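Local atomic coordinates of pectate lyase 47 (PDB entry 1VBL), a protein that probably cleaves pectate, the polygalacturonate backbone of pectin, by calcium-dependent beta-elimination, as a thermostable member of polysaccharide lyase family 1. Residues Met26-Pro29 with Gln30-Phe33; Asn37-Glu40 with Leu41-Leu45. All blocks are in the same frame, centred on the assembly; numbering follows the deposited sequence.

Overall arrangement
Two short local contacts follow one another near the start of the chain and illustrate how a turn and a capped helix frame a strand. In contact 1, residues 26-33 turn into strand 32-35; in contact 2, residues 37-45 form helix 38-44, which comes directly after that strand and precedes strand 59-63. Their centres lie about 15 Å apart, on the same side of the chain's centre, and they meet where Phe-33 CG packs 3.6 Å from Ala-44 CB. Strand 32-35 runs parallel to strand 59-63 at the beginning of the parallel beta-helix expected of this lyase family. Both contacts lie away from the calcium site formed by Asp-190, Asp-229 and Asp-233.

Contact 1 of 2, residues Met26-Pro29 with Gln30-Phe33; sequences MASP and QNVF
Gln-30 runs alongside Pro-29, the two side chains pointing the same way. Its CG sits between the backbone N and the carbonyl carbon (chi1 46°), and a bend at chi2 carries the amide back along the chain. OE1 consequently comes within 3.0 Å of Pro-29 CG, with CD of the same ring next nearest, while the amide carbon CD of Gln-30 stands 3.5 Å from Ser-28 CB. This is packing of an amide against carbon. The polar bonds of the turn are made elsewhere: the backbone N of Asn-31 donates to Ser-28 O (2.7 Å), approaching from above the carbonyl plane, 45° out of it, and closes a beta turn over Ser-28 to Asn-31. With CG anti to the carbonyl carbon (chi1 -71°), Asn-31 presents OD1 to a water at 2.8 Å that in turn accepts from Ser-28 N, so the side chain and the start of the turn are joined through one solvent molecule. A second water donates to both Pro-29 O and Val-32 O. On the Val-32 side chain, CG2 rests 3.6 Å from Ser-28 O and lies loosely near Ala-27 CB. The turn thus leads into strand 32-35, whose neighbour is strand 59-63: Asn-31 and Phe-33 bond to the backbone of Ile-60, Ala-27 touches Ile-60, and Val-32 packs on Tyr-62.

Contact 2 of 2, residues Asn37-Glu40 with Leu41-Leu45; sequences NRTE and LIQAL
Leu-41 opens the second half of the helix by donating its backbone N to Asn-37 O at 3.0 Å. Asn-37 is also the N-cap: its OD1 accepts from Glu-40 N at 2.9 Å in an almost straight bond (175°), occupying an amide of the first turn that has no earlier helical carbonyl to use. The side chain of Leu-41 packs on Ile-61 of strand 59-63. Ile-42 comes next, bonded through its N to Arg-38 O. Its CD1 lies over one face of the Arg-38 guanidinium, displaced to the side of NH1 and NH2 and 3.3 Å from CZ. The arginine reaches this place as an extended chain with CG anti to the backbone N (chi1 -179°), before the final torsion turns the group; its NE is bonded to Arg-125 O. A leucine in its place would probably leave Arg-125 O without this donor and Ile-42 CD1 without its flat cover. Gln-43 passes near Thr-39 CG2, but it is modelled too close to Thr-39 O, so the detail is doubtful; Thr-39 OG1 is bonded to Asn-75 OD1. Ala-44 donates its N to Glu-40 O at 2.9 Å, and its side chain touches Val-35 of strand 32-35. Chemically, the helix divides its work: the cap and backbone bonds satisfy main-chain polar groups, while the buried arginine combines the methyl over its face with the bond through NE and a further hydrogen bond of NH2 elsewhere in the structure, which together probably fix the group.

Contact 1 of 2, residues Met26-Pro29 with Gln30-Phe33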
loop_
_atom_site.group_PDB
_atom_site.type_symbol
_atom_site.label_atom_id
_atom_site.label_comp_id
_atom_site.label_asym_id
_atom_site.label_seq_id
_atom_site.Cartn_x
_atom_site.Cartn_y
_atom_site.Cartn_z
ATOM N N MET A 26 -0.187 -24.316 -8.428
ATOM C CA MET A 26 -0.698 -25.602 -8.908
ATOM C C MET A 26 -1.519 -25.479 -10.189
ATOM O O MET A 26 -2.293 -26.377 -10.523
ATOM C CB MET A 26 -1.562 -26.268 -7.830
ATOM C CG MET A 26 -0.808 -26.674 -6.575
ATOM S SD MET A 26 -1.894 -27.426 -5.341
ATOM C CE MET A 26 -1.797 -29.158 -5.810
ATOM N N ALA A 27 -1.346 -24.374 -10.907
ATOM C CA ALA A 27 -2.093 -24.143 -12.139
ATOM C C ALA A 27 -1.757 -25.138 -13.240
ATOM O O ALA A 27 -0.607 -25.543 -13.395
ATOM C CB ALA A 27 -1.844 -22.727 -12.640
ATOM N N SER A 28 -2.774 -25.528 -14.002
ATOM C CA SER A 28 -2.591 -26.447 -15.124
ATOM C C SER A 28 -1.883 -25.645 -16.213
ATOM O O SER A 28 -2.047 -24.430 -16.295
ATOM C CB SER A 28 -3.944 -26.926 -15.652
ATOM O OG SER A 28 -4.719 -27.516 -14.625
ATOM N N PRO A 29 -1.094 -26.312 -17.066
ATOM C CA PRO A 29 -0.383 -25.606 -18.137
ATOM C C PRO A 29 -1.263 -24.693 -18.989
ATOM O O PRO A 29 -0.783 -23.704 -19.543
ATOM C CB PRO A 29 0.258 -26.742 -18.943
ATOM C CG PRO A 29 -0.595 -27.939 -18.617
ATOM C CD PRO A 29 -0.863 -27.763 -17.152
ATOM N N GLN A 30 -2.549 -25.014 -19.087
ATOM C CA GLN A 30 -3.469 -24.200 -19.874
ATOM C C GLN A 30 -3.891 -22.937 -19.121
ATOM O O GLN A 30 -4.505 -22.034 -19.694
ATOM C CB GLN A 30 -4.713 -25.011 -20.256
ATOM C CG GLN A 30 -5.315 -25.816 -19.115
ATOM C CD GLN A 30 -4.767 -27.231 -19.046
ATOM O OE1 GLN A 30 -3.555 -27.445 -19.073
ATOM N NE2 GLN A 30 -5.663 -28.206 -18.953
ATOM N N ASN A 31 -3.554 -22.880 -17.837
ATOM C CA ASN A 31 -3.904 -21.734 -17.009
ATOM C C ASN A 31 -2.698 -20.888 -16.619
ATOM O O ASN A 31 -2.701 -20.206 -15.592
ATOM C CB ASN A 31 -4.657 -22.219 -15.771
ATOM C CG ASN A 31 -6.054 -22.705 -16.107
ATOM O OD1 ASN A 31 -6.578 -23.623 -15.477
ATOM N ND2 ASN A 31 -6.669 -22.078 -17.104
ATOM N N VAL A 32 -1.667 -20.945 -17.455
ATOM C CA VAL A 32 -0.449 -20.169 -17.259
ATOM C C VAL A 32 -0.444 -19.201 -18.433
ATOM O O VAL A 32 -0.369 -19.623 -19.590
ATOM C CB VAL A 32 0.806 -21.054 -17.320
ATOM C CG1 VAL A 32 2.052 -20.201 -17.149
ATOM C CG2 VAL A 32 0.742 -22.117 -16.236
ATOM N N PHE A 33 -0.535 -17.910 -18.143
ATOM C CA PHE A 33 -0.586 -16.916 -19.204
ATOM C C PHE A 33 0.552 -15.909 -19.204
ATOM O O PHE A 33 1.254 -15.726 -18.209
ATOM C CB PHE A 33 -1.900 -16.126 -19.128
ATOM C CG PHE A 33 -3.119 -16.973 -18.889
ATOM C CD1 PHE A 33 -3.404 -17.465 -17.619
ATOM C CD2 PHE A 33 -3.986 -17.274 -19.933
ATOM C CE1 PHE A 33 -4.538 -18.245 -17.392
ATOM C CE2 PHE A 33 -5.124 -18.054 -19.719
ATOM C CZ PHE A 33 -5.400 -18.540 -18.445
HETATM O O HOH W 1 -5.476 -24.536 -13.086
HETATM O O HOH W 2 0.980 -22.212 -20.510
#

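Contact 2 of 2, residues Asn37-Glu40 with Leu41-Leu45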
loop_
_atom_site.group_PDB
_atom_site.type_symbol
_atom_site.label_atom_id
_atom_site.label_comp_id
_atom_site.label_asym_id
_atom_site.label_seq_id
_atom_site.Cartn_x
_atom_site.Cartn_y
_atom_site.Cartn_z
ATOM N N ASN A 37 -1.036 -6.416 -22.034
ATOM C CA ASN A 37 -1.927 -5.259 -21.986
ATOM C C ASN A 37 -3.147 -5.528 -21.113
ATOM O O ASN A 37 -3.371 -6.653 -20.677
ATOM C CB ASN A 37 -2.366 -4.849 -23.399
ATOM C CG ASN A 37 -3.131 -5.941 -24.116
ATOM O OD1 ASN A 37 -4.127 -6.452 -23.609
ATOM N ND2 ASN A 37 -2.671 -6.299 -25.313
ATOM N N ARG A 38 -3.935 -4.487 -20.867
ATOM C CA ARG A 38 -5.117 -4.593 -20.023
ATOM C C ARG A 38 -6.075 -5.709 -20.412
ATOM O O ARG A 38 -6.495 -6.498 -19.566
ATOM C CB ARG A 38 -5.877 -3.262 -20.004
ATOM C CG ARG A 38 -7.115 -3.286 -19.112
ATOM C CD ARG A 38 -7.778 -1.922 -19.015
ATOM N NE ARG A 38 -8.998 -1.986 -18.218
ATOM C CZ ARG A 38 -10.103 -2.627 -18.590
ATOM N NH1 ARG A 38 -10.148 -3.258 -19.758
ATOM N NH2 ARG A 38 -11.158 -2.647 -17.790
ATOM N N THR A 39 -6.431 -5.776 -21.690
ATOM C CA THR A 39 -7.360 -6.804 -22.143
ATOM C C THR A 39 -6.855 -8.214 -21.858
ATOM O O THR A 39 -7.582 -9.036 -21.305
ATOM C CB THR A 39 -7.647 -6.666 -23.651
ATOM O OG1 THR A 39 -8.244 -5.389 -23.904
ATOM C CG2 THR A 39 -8.594 -7.761 -24.113
ATOM N N GLU A 40 -5.610 -8.494 -22.229
ATOM C CA GLU A 40 -5.042 -9.819 -22.005
ATOM C C GLU A 40 -4.998 -10.152 -20.518
ATOM O O GLU A 40 -5.182 -11.306 -20.124
ATOM C CB GLU A 40 -3.634 -9.901 -22.599
ATOM C CG GLU A 40 -3.560 -9.487 -24.066
ATOM C CD GLU A 40 -2.207 -9.772 -24.690
ATOM O OE1 GLU A 40 -1.165 -9.648 -24.038
ATOM O OE2 GLU A 40 -2.213 -10.140 -25.965
ATOM N N LEU A 41 -4.757 -9.138 -19.692
ATOM C CA LEU A 41 -4.697 -9.341 -18.250
ATOM C C LEU A 41 -6.069 -9.752 -17.731
ATOM O O LEU A 41 -6.196 -10.735 -17.001
ATOM C CB LEU A 41 -4.231 -8.058 -17.548
ATOM C CG LEU A 41 -4.245 -8.044 -16.014
ATOM C CD1 LEU A 41 -3.398 -9.186 -15.468
ATOM C CD2 LEU A 41 -3.715 -6.705 -15.513
ATOM N N ILE A 42 -7.098 -9.001 -18.112
ATOM C CA ILE A 42 -8.453 -9.311 -17.670
ATOM C C ILE A 42 -8.925 -10.655 -18.221
ATOM O O ILE A 42 -9.679 -11.376 -17.563
ATOM C CB ILE A 42 -9.437 -8.184 -18.074
ATOM C CG1 ILE A 42 -9.096 -6.912 -17.287
ATOM C CG2 ILE A 42 -10.876 -8.608 -17.787
ATOM C CD1 ILE A 42 -9.995 -5.731 -17.583
ATOM N N GLN A 43 -8.472 -11.001 -19.423
ATOM C CA GLN A 43 -8.848 -12.275 -20.027
ATOM C C GLN A 43 -8.181 -13.416 -19.256
ATOM O O GLN A 43 -8.823 -14.413 -18.932
ATOM C CB GLN A 43 -8.432 -12.304 -21.502
ATOM C CG GLN A 43 -9.078 -11.194 -22.319
ATOM C CD GLN A 43 -8.683 -11.214 -23.778
ATOM O OE1 GLN A 43 -7.501 -11.314 -24.115
ATOM N NE2 GLN A 43 -9.673 -11.102 -24.659
ATOM N N ALA A 44 -6.899 -13.258 -18.944
ATOM C CA ALA A 44 -6.174 -14.285 -18.201
ATOM C C ALA A 44 -6.798 -14.498 -16.826
ATOM O O ALA A 44 -6.804 -15.611 -16.301
ATOM C CB ALA A 44 -4.710 -13.895 -18.054
ATOM N N LEU A 45 -7.328 -13.426 -16.249
ATOM C CA LEU A 45 -7.953 -13.496 -14.934
ATOM C C LEU A 45 -9.386 -14.033 -14.963
ATOM O O LEU A 45 -9.993 -14.238 -13.913
ATOM C CB LEU A 45 -7.926 -12.114 -14.271
ATOM C CG LEU A 45 -6.570 -11.670 -13.710
ATOM C CD1 LEU A 45 -6.576 -10.171 -13.438
ATOM C CD2 LEU A 45 -6.277 -12.445 -12.426
#